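PDB 4Y4Q: sortase, SrtB family from Streptococcus pneumoniae PCS8235, which probably acts as a transpeptidase that takes part in forming the type II pilus, a virulence factor of this pneumococcus. Local coordinates for residues A[82-87]-A[108-113]; A[118-123]-A[158-163]; A[165-170]-A[235-240]; A[174-179]-A[228-233]. All coordinates share one frame; numbering follows the deposited sequence.

Interaction 1 (A[82-87]-A[108-113])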
loop_
_atom_site.group_PDB
_atom_site.type_symbol
_atom_site.label_atom_id
_atom_site.label_comp_id
_atom_site.label_asym_id
_atom_site.label_seq_id
_atom_site.Cartn_x
_atom_site.Cartn_y
_atom_site.Cartn_z
ATOM N N ILE A 82 -2.020 7.729 8.119
ATOM C CA ILE A 82 -2.270 7.127 6.815
ATOM C C ILE A 82 -3.765 7.181 6.562
ATOM O O ILE A 82 -4.527 6.351 7.075
ATOM C CB ILE A 82 -1.765 5.694 6.777
ATOM C CG1 ILE A 82 -0.293 5.677 7.209
ATOM C CG2 ILE A 82 -1.958 5.103 5.387
ATOM C CD1 ILE A 82 0.391 4.327 7.106
ATOM N N ASP A 83 -4.178 8.339 6.083
ATOM C CA ASP A 83 -5.524 8.570 5.643
ATOM C C ASP A 83 -5.248 9.232 4.331
ATOM O O ASP A 83 -4.561 10.251 4.276
ATOM C CB ASP A 83 -6.247 9.529 6.586
ATOM C CG ASP A 83 -7.723 9.656 6.267
ATOM O OD1 ASP A 83 -8.338 8.641 5.879
ATOM O OD2 ASP A 83 -8.270 10.771 6.406
ATOM N N TYR A 84 -5.770 8.666 3.264
ATOM C CA TYR A 84 -5.484 9.245 1.961
ATOM C C TYR A 84 -6.451 8.776 0.880
ATOM O O TYR A 84 -6.884 7.615 0.878
ATOM C CB TYR A 84 -4.063 8.853 1.524
ATOM C CG TYR A 84 -2.947 9.360 2.420
ATOM C CD1 TYR A 84 -2.796 10.722 2.677
ATOM C CD2 TYR A 84 -2.023 8.479 2.978
ATOM C CE1 TYR A 84 -1.768 11.195 3.491
ATOM C CE2 TYR A 84 -0.990 8.941 3.790
ATOM C CZ TYR A 84 -0.872 10.298 4.043
ATOM O OH TYR A 84 0.150 10.757 4.845
ATOM N N PRO A 85 -6.786 9.678 -0.054
ATOM C CA PRO A 85 -7.514 9.263 -1.256
ATOM C C PRO A 85 -6.589 8.431 -2.113
ATOM O O PRO A 85 -5.375 8.659 -2.088
ATOM C CB PRO A 85 -7.800 10.586 -1.967
ATOM C CG PRO A 85 -6.729 11.524 -1.485
ATOM C CD PRO A 85 -6.469 11.116 -0.057
ATOM N N LEU A 86 -7.152 7.481 -2.850
ATOM C CA LEU A 86 -6.390 6.689 -3.801
ATOM C C LEU A 86 -6.673 7.202 -5.203
ATOM O O LEU A 86 -7.822 7.489 -5.551
ATOM C CB LEU A 86 -6.811 5.225 -3.711
ATOM C CG LEU A 86 -6.561 4.571 -2.366
ATOM C CD1 LEU A 86 -7.083 3.149 -2.363
ATOM C CD2 LEU A 86 -5.078 4.619 -2.060
ATOM N N VAL A 87 -5.623 7.315 -6.003
ATOM C CA VAL A 87 -5.715 7.851 -7.353
ATOM C C VAL A 87 -4.866 6.941 -8.260
ATOM O O VAL A 87 -4.038 6.169 -7.761
ATOM C CB VAL A 87 -5.255 9.335 -7.338
ATOM C CG1 VAL A 87 -4.806 9.818 -8.688
ATOM C CG2 VAL A 87 -6.376 10.234 -6.799
ATOM N N GLY A 108 -2.926 15.074 0.649
ATOM C CA GLY A 108 -1.985 14.183 -0.013
ATOM C C GLY A 108 -2.748 13.155 -0.831
ATOM O O GLY A 108 -3.966 13.067 -0.724
ATOM N N ALA A 109 -2.053 12.377 -1.651
ATOM C CA ALA A 109 -2.726 11.354 -2.449
ATOM C C ALA A 109 -1.799 10.178 -2.715
ATOM O O ALA A 109 -0.585 10.351 -2.800
ATOM C CB ALA A 109 -3.243 11.942 -3.763
ATOM N N ILE A 110 -2.379 8.988 -2.854
ATOM C CA ILE A 110 -1.608 7.764 -3.043
ATOM C C ILE A 110 -1.934 7.146 -4.395
ATOM O O ILE A 110 -3.107 6.936 -4.701
ATOM C CB ILE A 110 -1.919 6.775 -1.921
ATOM C CG1 ILE A 110 -1.151 7.170 -0.661
ATOM C CG2 ILE A 110 -1.523 5.378 -2.304
ATOM C CD1 ILE A 110 -1.391 6.223 0.471
ATOM N N PHE A 111 -0.907 6.869 -5.203
ATOM C CA PHE A 111 -1.091 6.433 -6.594
ATOM C C PHE A 111 -0.936 4.926 -6.783
ATOM O O PHE A 111 0.073 4.343 -6.377
ATOM C CB PHE A 111 -0.056 7.098 -7.490
ATOM C CG PHE A 111 -0.247 8.575 -7.658
ATOM C CD1 PHE A 111 0.011 9.456 -6.612
ATOM C CD2 PHE A 111 -0.662 9.091 -8.880
ATOM C CE1 PHE A 111 -0.154 10.823 -6.777
ATOM C CE2 PHE A 111 -0.828 10.463 -9.055
ATOM C CZ PHE A 111 -0.575 11.329 -8.003
ATOM N N LEU A 112 -1.919 4.300 -7.419
ATOM C CA LEU A 112 -1.802 2.896 -7.788
ATOM C C LEU A 112 -0.825 2.825 -8.947
ATOM O O LEU A 112 -0.799 3.725 -9.793
ATOM C CB LEU A 112 -3.146 2.331 -8.243
ATOM C CG LEU A 112 -4.143 1.812 -7.208
ATOM C CD1 LEU A 112 -4.488 2.870 -6.149
ATOM C CD2 LEU A 112 -5.410 1.338 -7.914
ATOM N N ASP A 113 -0.009 1.776 -8.977
ATOM C CA ASP A 113 0.861 1.537 -10.125
ATOM C C ASP A 113 -0.019 1.496 -11.368
ATOM O O ASP A 113 -1.086 0.883 -11.354
ATOM C CB ASP A 113 1.589 0.203 -9.957
ATOM C CG ASP A 113 2.759 0.054 -10.914
ATOM O OD1 ASP A 113 2.531 -0.148 -12.141
ATOM O OD2 ASP A 113 3.913 0.143 -10.430
#
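Ile110 is shared by two side chains of the 82-87 segment, and its branches divide the work. CD1 meets the Tyr84 ring at CD2, 3.4 Å away and obliquely, the two side chains crossing at about a right angle. CG2 instead lies 3.6 Å from Leu86 CD2, with Leu86 and Ile110 side by side and pointing the same way. The first torsion explains the split: CG1 stands anti to the carbonyl carbon (chi1 -79°), carrying CD1 toward Tyr84, and CG2 is left to face Leu86. Next along the strand, Leu112 turns CD1 back to 4.1 Å from Leu86 CB. On the other face of the sheet Val87 CG1 touches Phe111 CE2 at 4.0 Å.

The backbones between these side chains form a parallel ladder, part of the curled sheet that forms the sortase beta barrel; the short strand axes diverge by 28°. Ile110 N donates to Pro85 O (3.1 Å), Val87 N to Ile110 O (2.9 Å) and Leu112 N to Val87 O (2.8 Å), all with N-H...O angles close to 161°. Ile110 therefore bonds to the residues before and after Leu86, as parallel pairing requires. Val87 O also receives a CA-H...O contact from Phe111, at 3.2 Å between that O and Phe111 CA.

Farther out, Ile75, Ile127 and Leu221 from three other strands pack against Ile110. Phe138 meets the Tyr84 ring edge-to-face, and His130 lies against the Phe111 ring.

Interaction 2 (A[118-123]-A[158-163])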
loop_
_atom_site.group_PDB
_atom_site.type_symbol
_atom_site.label_atom_id
_atom_site.label_comp_id
_atom_site.label_asym_id
_atom_site.label_seq_id
_atom_site.Cartn_x
_atom_site.Cartn_y
_atom_site.Cartn_z
ATOM N N PRO A 118 -7.483 -1.117 -11.363
ATOM C CA PRO A 118 -7.915 -0.054 -10.448
ATOM C C PRO A 118 -8.999 -0.500 -9.464
ATOM O O PRO A 118 -9.355 0.280 -8.577
ATOM C CB PRO A 118 -8.473 1.018 -11.395
ATOM C CG PRO A 118 -8.942 0.241 -12.592
ATOM C CD PRO A 118 -7.957 -0.894 -12.743
ATOM N N LYS A 119 -9.520 -1.716 -9.625
ATOM C CA LYS A 119 -10.510 -2.245 -8.691
ATOM C C LYS A 119 -9.914 -3.314 -7.785
ATOM O O LYS A 119 -10.642 -4.154 -7.256
ATOM C CB LYS A 119 -11.707 -2.822 -9.443
ATOM C CG LYS A 119 -12.546 -1.800 -10.174
ATOM C CD LYS A 119 -13.558 -2.494 -11.092
ATOM C CE LYS A 119 -14.543 -1.503 -11.694
ATOM N NZ LYS A 119 -13.852 -0.265 -12.151
ATOM N N PHE A 120 -8.594 -3.273 -7.608
ATOM C CA PHE A 120 -7.883 -4.197 -6.716
ATOM C C PHE A 120 -8.180 -5.681 -6.968
ATOM O O PHE A 120 -8.243 -6.479 -6.032
ATOM C CB PHE A 120 -8.137 -3.826 -5.255
ATOM C CG PHE A 120 -7.488 -2.535 -4.852
ATOM C CD1 PHE A 120 -8.074 -1.320 -5.169
ATOM C CD2 PHE A 120 -6.270 -2.535 -4.191
ATOM C CE1 PHE A 120 -7.463 -0.125 -4.819
ATOM C CE2 PHE A 120 -5.653 -1.347 -3.845
ATOM C CZ PHE A 120 -6.257 -0.139 -4.159
ATOM N N GLU A 121 -8.354 -6.042 -8.233
ATOM C CA GLU A 121 -8.577 -7.431 -8.610
ATOM C C GLU A 121 -7.284 -8.243 -8.656
ATOM O O GLU A 121 -7.315 -9.477 -8.579
ATOM C CB GLU A 121 -9.273 -7.499 -9.971
ATOM C CG GLU A 121 -10.636 -6.833 -9.977
ATOM C CD GLU A 121 -11.413 -7.099 -11.251
ATOM O OE1 GLU A 121 -11.017 -8.010 -12.017
ATOM O OE2 GLU A 121 -12.419 -6.390 -11.478
ATOM N N ASP A 122 -6.155 -7.554 -8.797
ATOM C CA ASP A 122 -4.870 -8.229 -8.975
ATOM C C ASP A 122 -4.430 -8.838 -7.652
ATOM O O ASP A 122 -4.882 -8.400 -6.587
ATOM C CB ASP A 122 -3.794 -7.243 -9.442
ATOM C CG ASP A 122 -4.011 -6.754 -10.871
ATOM O OD1 ASP A 122 -4.746 -7.422 -11.634
ATOM O OD2 ASP A 122 -3.426 -5.702 -11.227
ATOM N N PHE A 123 -3.541 -9.827 -7.728
ATOM C CA PHE A 123 -2.999 -10.469 -6.545
ATOM C C PHE A 123 -2.224 -9.461 -5.703
ATOM O O PHE A 123 -2.537 -9.256 -4.535
ATOM C CB PHE A 123 -2.091 -11.649 -6.917
ATOM C CG PHE A 123 -1.194 -12.078 -5.788
ATOM C CD1 PHE A 123 -1.721 -12.729 -4.673
ATOM C CD2 PHE A 123 0.167 -11.798 -5.822
ATOM C CE1 PHE A 123 -0.894 -13.106 -3.617
ATOM C CE2 PHE A 123 0.996 -12.173 -4.771
ATOM C CZ PHE A 123 0.465 -12.821 -3.667
ATOM N N ILE A 158 -9.999 -0.036 3.675
ATOM C CA ILE A 158 -9.804 0.522 2.355
ATOM C C ILE A 158 -11.151 0.556 1.658
ATOM O O ILE A 158 -11.954 -0.367 1.793
ATOM C CB ILE A 158 -8.745 -0.276 1.564
ATOM C CG1 ILE A 158 -8.527 0.341 0.177
ATOM C CG2 ILE A 158 -9.132 -1.746 1.456
ATOM C CD1 ILE A 158 -7.474 -0.387 -0.631
ATOM N N TYR A 159 -11.422 1.650 0.961
ATOM C CA TYR A 159 -12.644 1.758 0.194
ATOM C C TYR A 159 -12.263 1.816 -1.275
ATOM O O TYR A 159 -11.330 2.534 -1.649
ATOM C CB TYR A 159 -13.412 3.010 0.598
ATOM C CG TYR A 159 -14.719 3.180 -0.139
ATOM C CD1 TYR A 159 -14.759 3.739 -1.414
ATOM C CD2 TYR A 159 -15.913 2.774 0.434
ATOM C CE1 TYR A 159 -15.951 3.883 -2.095
ATOM C CE2 TYR A 159 -17.113 2.932 -0.230
ATOM C CZ TYR A 159 -17.127 3.489 -1.492
ATOM O OH TYR A 159 -18.329 3.644 -2.144
ATOM N N TYR A 160 -12.966 1.038 -2.096
ATOM C CA TYR A 160 -12.735 1.018 -3.541
ATOM C C TYR A 160 -13.948 0.413 -4.238
ATOM O O TYR A 160 -14.636 -0.440 -3.671
ATOM C CB TYR A 160 -11.458 0.237 -3.900
ATOM C CG TYR A 160 -11.532 -1.243 -3.606
ATOM C CD1 TYR A 160 -12.048 -2.137 -4.543
ATOM C CD2 TYR A 160 -11.083 -1.750 -2.396
ATOM C CE1 TYR A 160 -12.124 -3.488 -4.277
ATOM C CE2 TYR A 160 -11.147 -3.106 -2.121
ATOM C CZ TYR A 160 -11.671 -3.967 -3.064
ATOM O OH TYR A 160 -11.743 -5.314 -2.793
ATOM N N ASN A 161 -14.208 0.868 -5.461
ATOM C CA ASN A 161 -15.295 0.341 -6.284
ATOM C C ASN A 161 -16.644 0.276 -5.578
ATOM O O ASN A 161 -17.443 -0.629 -5.831
ATOM C CB ASN A 161 -14.935 -1.041 -6.849
ATOM C CG ASN A 161 -15.718 -1.375 -8.114
ATOM O OD1 ASN A 161 -15.825 -0.552 -9.028
ATOM N ND2 ASN A 161 -16.288 -2.576 -8.160
ATOM N N GLY A 162 -16.895 1.231 -4.690
ATOM C CA GLY A 162 -18.179 1.298 -4.021
ATOM C C GLY A 162 -18.287 0.416 -2.789
ATOM O O GLY A 162 -19.352 0.351 -2.171
ATOM N N VAL A 163 -17.192 -0.259 -2.426
ATOM C CA VAL A 163 -17.210 -1.174 -1.277
ATOM C C VAL A 163 -16.108 -0.889 -0.255
ATOM O O VAL A 163 -15.035 -0.378 -0.601
ATOM C CB VAL A 163 -17.128 -2.657 -1.720
ATOM C CG1 VAL A 163 -18.147 -2.945 -2.829
ATOM C CG2 VAL A 163 -15.734 -3.007 -2.198
#
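Lys119 and Asn161 are the residues whose backbones come nearest, 5.9 Å between CA atoms, where the irregular 118-123 segment passes a beta hairpin with a two-residue loop, a type I' turn from Tyr160 to Val163. Two backbone hydrogen bonds close it: Tyr160 N reaches Val163 O at 2.9 Å, and Val163 N reaches Tyr160 O at 2.8 Å. The hairpin links two strands of the sortase barrel, and the passing loop lays Phe120 across it.

Phe120 meets two side chains of the hairpin, both on the same side of its ring plane. Ile158 CD1 sits over the face of the ring, 3.7 Å from CZ, and approaches from the opposite direction. Toward Tyr160 the rings are neither stacked nor edge-on, with planes at 39°; here it is Phe120 CB that comes over the centre of the Tyr160 ring, 4.1 Å from its centroid, a CH-pi contact. Tyr160 CG takes the position between backbone N and carbonyl carbon (chi1 67°), which places the ring under Phe120 CB. Arg217 NH1 hydrogen-bonds both Tyr160 OH and Phe120 O, while Leu86 and Ile219 also pack on Phe120. On the solvent side the aliphatic chain of Lys119 crosses the Asn161 amide, CE standing 3.1 Å from OD1.

Interaction 3 (A[165-170]-A[235-240])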
loop_
_atom_site.group_PDB
_atom_site.type_symbol
_atom_site.label_atom_id
_atom_site.label_comp_id
_atom_site.label_asym_id
_atom_site.label_seq_id
_atom_site.Cartn_x
_atom_site.Cartn_y
_atom_site.Cartn_z
ATOM N N LYS A 165 -13.577 -2.569 2.599
ATOM C CA LYS A 165 -12.927 -3.796 3.050
ATOM C C LYS A 165 -11.954 -3.459 4.169
ATOM O O LYS A 165 -11.510 -2.309 4.294
ATOM C CB LYS A 165 -12.136 -4.429 1.903
ATOM C CG LYS A 165 -12.968 -4.904 0.704
ATOM C CD LYS A 165 -13.777 -6.145 1.056
ATOM C CE LYS A 165 -14.578 -6.656 -0.125
ATOM N NZ LYS A 165 -15.694 -7.532 0.349
ATOM N N GLY A 166 -11.605 -4.463 4.969
ATOM C CA GLY A 166 -10.649 -4.272 6.044
ATOM C C GLY A 166 -9.259 -4.517 5.510
ATOM O O GLY A 166 -9.103 -5.122 4.436
ATOM N N LEU A 167 -8.261 -4.016 6.233
ATOM C CA LEU A 167 -6.859 -4.243 5.900
ATOM C C LEU A 167 -6.179 -4.825 7.115
ATOM O O LEU A 167 -6.398 -4.349 8.231
ATOM C CB LEU A 167 -6.165 -2.926 5.566
ATOM C CG LEU A 167 -6.440 -2.210 4.244
ATOM C CD1 LEU A 167 -5.655 -0.909 4.229
ATOM C CD2 LEU A 167 -6.044 -3.096 3.052
ATOM N N GLU A 168 -5.352 -5.848 6.921
ATOM C CA GLU A 168 -4.541 -6.347 8.021
ATOM C C GLU A 168 -3.080 -6.302 7.616
ATOM O O GLU A 168 -2.668 -7.024 6.719
ATOM C CB GLU A 168 -4.955 -7.767 8.387
ATOM C CG GLU A 168 -4.173 -8.345 9.562
ATOM C CD GLU A 168 -4.840 -9.572 10.169
ATOM O OE1 GLU A 168 -5.853 -10.057 9.612
ATOM O OE2 GLU A 168 -4.352 -10.046 11.216
ATOM N N ILE A 169 -2.294 -5.438 8.250
ATOM C CA ILE A 169 -0.873 -5.358 7.922
ATOM C C ILE A 169 -0.134 -6.625 8.384
ATOM O O ILE A 169 -0.330 -7.082 9.518
ATOM C CB ILE A 169 -0.238 -4.096 8.543
ATOM C CG1 ILE A 169 -0.793 -2.846 7.864
ATOM C CG2 ILE A 169 1.271 -4.109 8.391
ATOM C CD1 ILE A 169 -0.357 -1.574 8.531
ATOM N N PHE A 170 0.710 -7.203 7.525
ATOM C CA PHE A 170 1.526 -8.341 7.968
ATOM C C PHE A 170 3.032 -8.176 7.793
ATOM O O PHE A 170 3.802 -9.032 8.227
ATOM C CB PHE A 170 1.078 -9.653 7.313
ATOM C CG PHE A 170 1.226 -9.666 5.825
ATOM C CD1 PHE A 170 2.416 -10.071 5.226
ATOM C CD2 PHE A 170 0.176 -9.271 5.016
ATOM C CE1 PHE A 170 2.547 -10.083 3.836
ATOM C CE2 PHE A 170 0.305 -9.276 3.634
ATOM C CZ PHE A 170 1.492 -9.683 3.052
ATOM N N VAL A 235 5.001 -0.965 3.686
ATOM C CA VAL A 235 4.185 -1.840 4.534
ATOM C C VAL A 235 3.290 -2.672 3.639
ATOM O O VAL A 235 2.810 -2.189 2.615
ATOM C CB VAL A 235 3.337 -1.115 5.640
ATOM C CG1 VAL A 235 4.225 -0.457 6.651
ATOM C CG2 VAL A 235 2.375 -0.120 5.050
ATOM N N VAL A 236 3.093 -3.935 3.998
ATOM C CA VAL A 236 2.263 -4.816 3.179
ATOM C C VAL A 236 1.051 -5.293 3.969
ATOM O O VAL A 236 1.170 -5.711 5.125
ATOM C CB VAL A 236 3.045 -6.037 2.673
ATOM C CG1 VAL A 236 2.309 -6.672 1.505
ATOM C CG2 VAL A 236 4.439 -5.624 2.227
ATOM N N ALA A 237 -0.109 -5.242 3.335
ATOM C CA ALA A 237 -1.356 -5.592 4.000
ATOM C C ALA A 237 -2.162 -6.579 3.168
ATOM O O ALA A 237 -2.158 -6.508 1.922
ATOM C CB ALA A 237 -2.169 -4.352 4.230
ATOM N N LYS A 238 -2.863 -7.477 3.859
ATOM C CA LYS A 238 -3.843 -8.348 3.214
ATOM C C LYS A 238 -5.189 -7.648 3.181
ATOM O O LYS A 238 -5.588 -7.004 4.162
ATOM C CB LYS A 238 -3.990 -9.636 4.005
ATOM C CG LYS A 238 -5.119 -10.545 3.520
ATOM C CD LYS A 238 -5.158 -11.823 4.357
ATOM C CE LYS A 238 -6.293 -12.753 3.920
ATOM N NZ LYS A 238 -6.295 -14.037 4.696
ATOM N N ILE A 239 -5.910 -7.779 2.073
ATOM C CA ILE A 239 -7.280 -7.278 2.037
ATOM C C ILE A 239 -8.222 -8.338 2.616
ATOM O O ILE A 239 -8.163 -9.512 2.234
ATOM C CB ILE A 239 -7.693 -6.890 0.619
ATOM C CG1 ILE A 239 -6.661 -5.922 0.031
ATOM C CG2 ILE A 239 -9.084 -6.266 0.619
ATOM C CD1 ILE A 239 -6.991 -5.449 -1.383
ATOM N N THR A 240 -9.076 -7.924 3.552
ATOM C CA THR A 240 -9.930 -8.851 4.286
ATOM C C THR A 240 -11.390 -8.427 4.223
ATOM O O THR A 240 -11.704 -7.300 3.839
ATOM C CB THR A 240 -9.532 -8.910 5.787
ATOM O OG1 THR A 240 -9.830 -7.659 6.418
ATOM C CG2 THR A 240 -8.054 -9.205 5.959
#
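Phe170 lays its ring against the neighbouring strand at Val236. From CB the first torsion (chi1 63°) sets CG between the backbone N and the carbonyl carbon, 4.0 Å from Val236 O. The carbonyl oxygen lies over one face of the ring, displaced toward the rim, and Phe170 N donates to that same oxygen at 2.9 Å. Farther round, CD2 and CE2 come to Lys238 N, which lies at the ring edge near its plane, and CE2 also meets Ala237 C. At the tip CZ touches Val236 CG1 at 3.5 Å, while Ile218 and Leu212 add apolar contacts to the ring.

The two strands are antiparallel members of the sortase barrel sheet, with axes at 141°. Glu168 and Lys238 form a hydrogen-bonded pair: Glu168 N to Lys238 O (3.0 Å) lies in the carbonyl plane, and Lys238 N reaches Glu168 O at 2.9 Å. Gly166 and Thr240 pair likewise, but both donors stand more than 40° out of the carbonyl planes. Between these pairs, Leu167 and Ile239 put their side chains on the buried face, CD2 to CG1 4.2 Å, where Ile219 joins them.

The charged tips have other partners: Glu168 OE2 bridges to Arg154, and Lys238 NZ bonds Ser211 O. With Glu168 OE1 and Lys238 NZ 6.3 Å apart, this pair is joined through its two backbone hydrogen bonds, and direct attraction between the charges is probably minor.

Interaction 4 (A[174-179]-A[228-233])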
loop_
_atom_site.group_PDB
_atom_site.type_symbol
_atom_site.label_atom_id
_atom_site.label_comp_id
_atom_site.label_asym_id
_atom_site.label_seq_id
_atom_site.Cartn_x
_atom_site.Cartn_y
_atom_site.Cartn_z
ATOM N N GLU A 174 12.328 -2.716 4.092
ATOM C CA GLU A 174 13.048 -1.626 3.442
ATOM C C GLU A 174 13.808 -2.215 2.268
ATOM O O GLU A 174 14.425 -3.275 2.393
ATOM C CB GLU A 174 14.008 -0.936 4.429
ATOM C CG GLU A 174 13.283 -0.214 5.584
ATOM C CD GLU A 174 14.228 0.376 6.636
ATOM O OE1 GLU A 174 15.454 0.125 6.570
ATOM O OE2 GLU A 174 13.736 1.091 7.539
ATOM N N VAL A 175 13.752 -1.539 1.125
ATOM C CA VAL A 175 14.360 -2.054 -0.101
ATOM C C VAL A 175 14.889 -0.903 -0.917
ATOM O O VAL A 175 14.587 0.260 -0.634
ATOM C CB VAL A 175 13.316 -2.766 -0.994
ATOM C CG1 VAL A 175 12.824 -4.046 -0.353
ATOM C CG2 VAL A 175 12.145 -1.827 -1.274
ATOM N N ASP A 176 15.657 -1.231 -1.947
ATOM C CA ASP A 176 16.112 -0.236 -2.899
ATOM C C ASP A 176 15.007 -0.016 -3.928
ATOM O O ASP A 176 14.198 -0.911 -4.174
ATOM C CB ASP A 176 17.385 -0.707 -3.581
ATOM C CG ASP A 176 17.746 0.140 -4.772
ATOM O OD1 ASP A 176 18.394 1.190 -4.563
ATOM O OD2 ASP A 176 17.372 -0.239 -5.912
ATOM N N ALA A 177 14.964 1.166 -4.531
ATOM C CA ALA A 177 13.823 1.538 -5.366
ATOM C C ALA A 177 13.794 0.755 -6.671
ATOM O O ALA A 177 12.733 0.639 -7.310
ATOM C CB ALA A 177 13.842 3.044 -5.649
ATOM N N TYR A 178 14.963 0.246 -7.069
ATOM C CA TYR A 178 15.097 -0.513 -8.303
ATOM C C TYR A 178 15.129 -2.019 -8.023
ATOM O O TYR A 178 15.684 -2.788 -8.816
ATOM C CB TYR A 178 16.351 -0.070 -9.080
ATOM C CG TYR A 178 16.368 1.415 -9.371
ATOM C CD1 TYR A 178 15.184 2.142 -9.419
ATOM C CD2 TYR A 178 17.562 2.097 -9.570
ATOM C CE1 TYR A 178 15.183 3.504 -9.665
ATOM C CE2 TYR A 178 17.569 3.466 -9.820
ATOM C CZ TYR A 178 16.370 4.158 -9.864
ATOM O OH TYR A 178 16.339 5.515 -10.106
ATOM N N ASP A 179 14.534 -2.438 -6.908
ATOM C CA ASP A 179 14.405 -3.868 -6.615
ATOM C C ASP A 179 13.169 -4.449 -7.308
ATOM O O ASP A 179 12.073 -4.480 -6.742
ATOM C CB ASP A 179 14.324 -4.118 -5.110
ATOM C CG ASP A 179 14.470 -5.595 -4.745
ATOM O OD1 ASP A 179 14.135 -6.469 -5.578
ATOM O OD2 ASP A 179 14.922 -5.881 -3.613
ATOM N N VAL A 228 18.177 7.232 2.878
ATOM C CA VAL A 228 18.923 6.544 1.858
ATOM C C VAL A 228 18.654 6.909 0.431
ATOM O O VAL A 228 17.556 7.226 0.038
ATOM C CB VAL A 228 18.948 5.028 2.050
ATOM C CG1 VAL A 228 17.570 4.457 1.909
ATOM C CG2 VAL A 228 19.878 4.403 1.044
ATOM N N THR A 229 19.724 6.842 -0.330
ATOM C CA THR A 229 19.685 7.238 -1.689
ATOM C C THR A 229 19.004 6.102 -2.356
ATOM O O THR A 229 19.461 4.984 -2.338
ATOM C CB THR A 229 21.107 7.318 -2.243
ATOM O OG1 THR A 229 22.015 7.385 -1.146
ATOM C CG2 THR A 229 21.281 8.535 -3.143
ATOM N N ASN A 230 17.859 6.410 -2.901
ATOM C CA ASN A 230 17.085 5.444 -3.592
ATOM C C ASN A 230 16.454 4.394 -2.698
ATOM O O ASN A 230 15.895 3.453 -3.178
ATOM C CB ASN A 230 17.892 4.827 -4.704
ATOM C CG ASN A 230 17.136 4.819 -5.985
ATOM O OD1 ASN A 230 17.019 3.802 -6.627
ATOM N ND2 ASN A 230 16.566 5.943 -6.328
ATOM N N GLY A 231 16.514 4.596 -1.394
ATOM C CA GLY A 231 15.829 3.747 -0.446
ATOM C C GLY A 231 14.340 3.996 -0.371
ATOM O O GLY A 231 13.896 5.110 -0.525
ATOM N N ARG A 232 13.579 2.943 -0.130
ATOM C CA ARG A 232 12.141 3.039 0.053
ATOM C C ARG A 232 11.633 2.256 1.274
ATOM O O ARG A 232 12.215 1.282 1.668
ATOM C CB ARG A 232 11.409 2.531 -1.183
ATOM C CG ARG A 232 11.687 3.257 -2.467
ATOM C CD ARG A 232 11.144 4.657 -2.503
ATOM N NE ARG A 232 11.312 5.292 -3.799
ATOM C CZ ARG A 232 12.362 6.008 -4.176
ATOM N NH1 ARG A 232 13.383 6.182 -3.374
ATOM N NH2 ARG A 232 12.384 6.548 -5.368
ATOM N N HIS A 233 10.508 2.692 1.824
ATOM C CA HIS A 233 9.857 1.990 2.931
ATOM C C HIS A 233 8.570 1.366 2.412
ATOM O O HIS A 233 7.832 2.023 1.672
ATOM C CB HIS A 233 9.449 2.986 4.018
ATOM C CG HIS A 233 10.576 3.481 4.864
ATOM N ND1 HIS A 233 11.400 2.638 5.580
ATOM C CD2 HIS A 233 10.983 4.739 5.150
ATOM C CE1 HIS A 233 12.275 3.356 6.259
ATOM N NE2 HIS A 233 12.044 4.632 6.017
HETATM O O HOH W 1 18.615 1.951 -2.207
#
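Ala177 N donates to Asn230 O at 2.8 Å, the shortest hydrogen bond between the segments, although it is bent at the hydrogen (130°). It lies where an antiparallel strand pair of the sortase barrel frays into two beta turns, type I from Asp176 to Asp179 and type II from Val228 to Gly231. Inside the strands Val175 and Arg232 form a hydrogen-bonded pair, Arg232 N to Val175 O at 2.9 Å and the return bond from Val175 N to Arg232 O at 3.3 Å. An Asx turn overlaps the first of these turns: Tyr178 N meets Asp176 OD2 at 2.7 Å, from above the carboxylate plane.

Side chains then close over the turns. Asn230 OD1 stands over the centre of the Tyr178 ring, 3.3 Å from CZ, with ring and amide planes 67° apart. Arg232 bends at its second torsion (chi2 -69°), laying the guanidinium face over Ala177 CB, 3.6 Å from CZ of the arginine, and Arg232 NH1 bonds Gly231 O in the guanidinium plane. On the other face of the sheet, where Phe225 packs against His233, Glu174 runs alongside the histidine and brings OE2 to the ring edge, 3.0 Å from His233 CE1.

In the fold
From the N terminus, interaction 1 comes first, pairing 82-87 with 108-113 across a loop that includes the unmodelled residues 93-102. Interaction 2 follows in series: 118-123, on the way to strand 124-129, meets the hairpin at 158-163. Leu86 and Leu112 join the two by packing on Phe120. Strand 163-176 then serves interactions 3 and 4. The longer loop, 165-170 to 235-240, encloses the shorter one, 174-179 to 228-233, so strands 163-176 and 231-240 are tied at both ends; the centres of interactions 3 and 4 lie about 22 Å apart, on opposite sides of the chain's centre. Interaction 2 touches interaction 3 through Ile158, but no pair of contacts crosses along the chain.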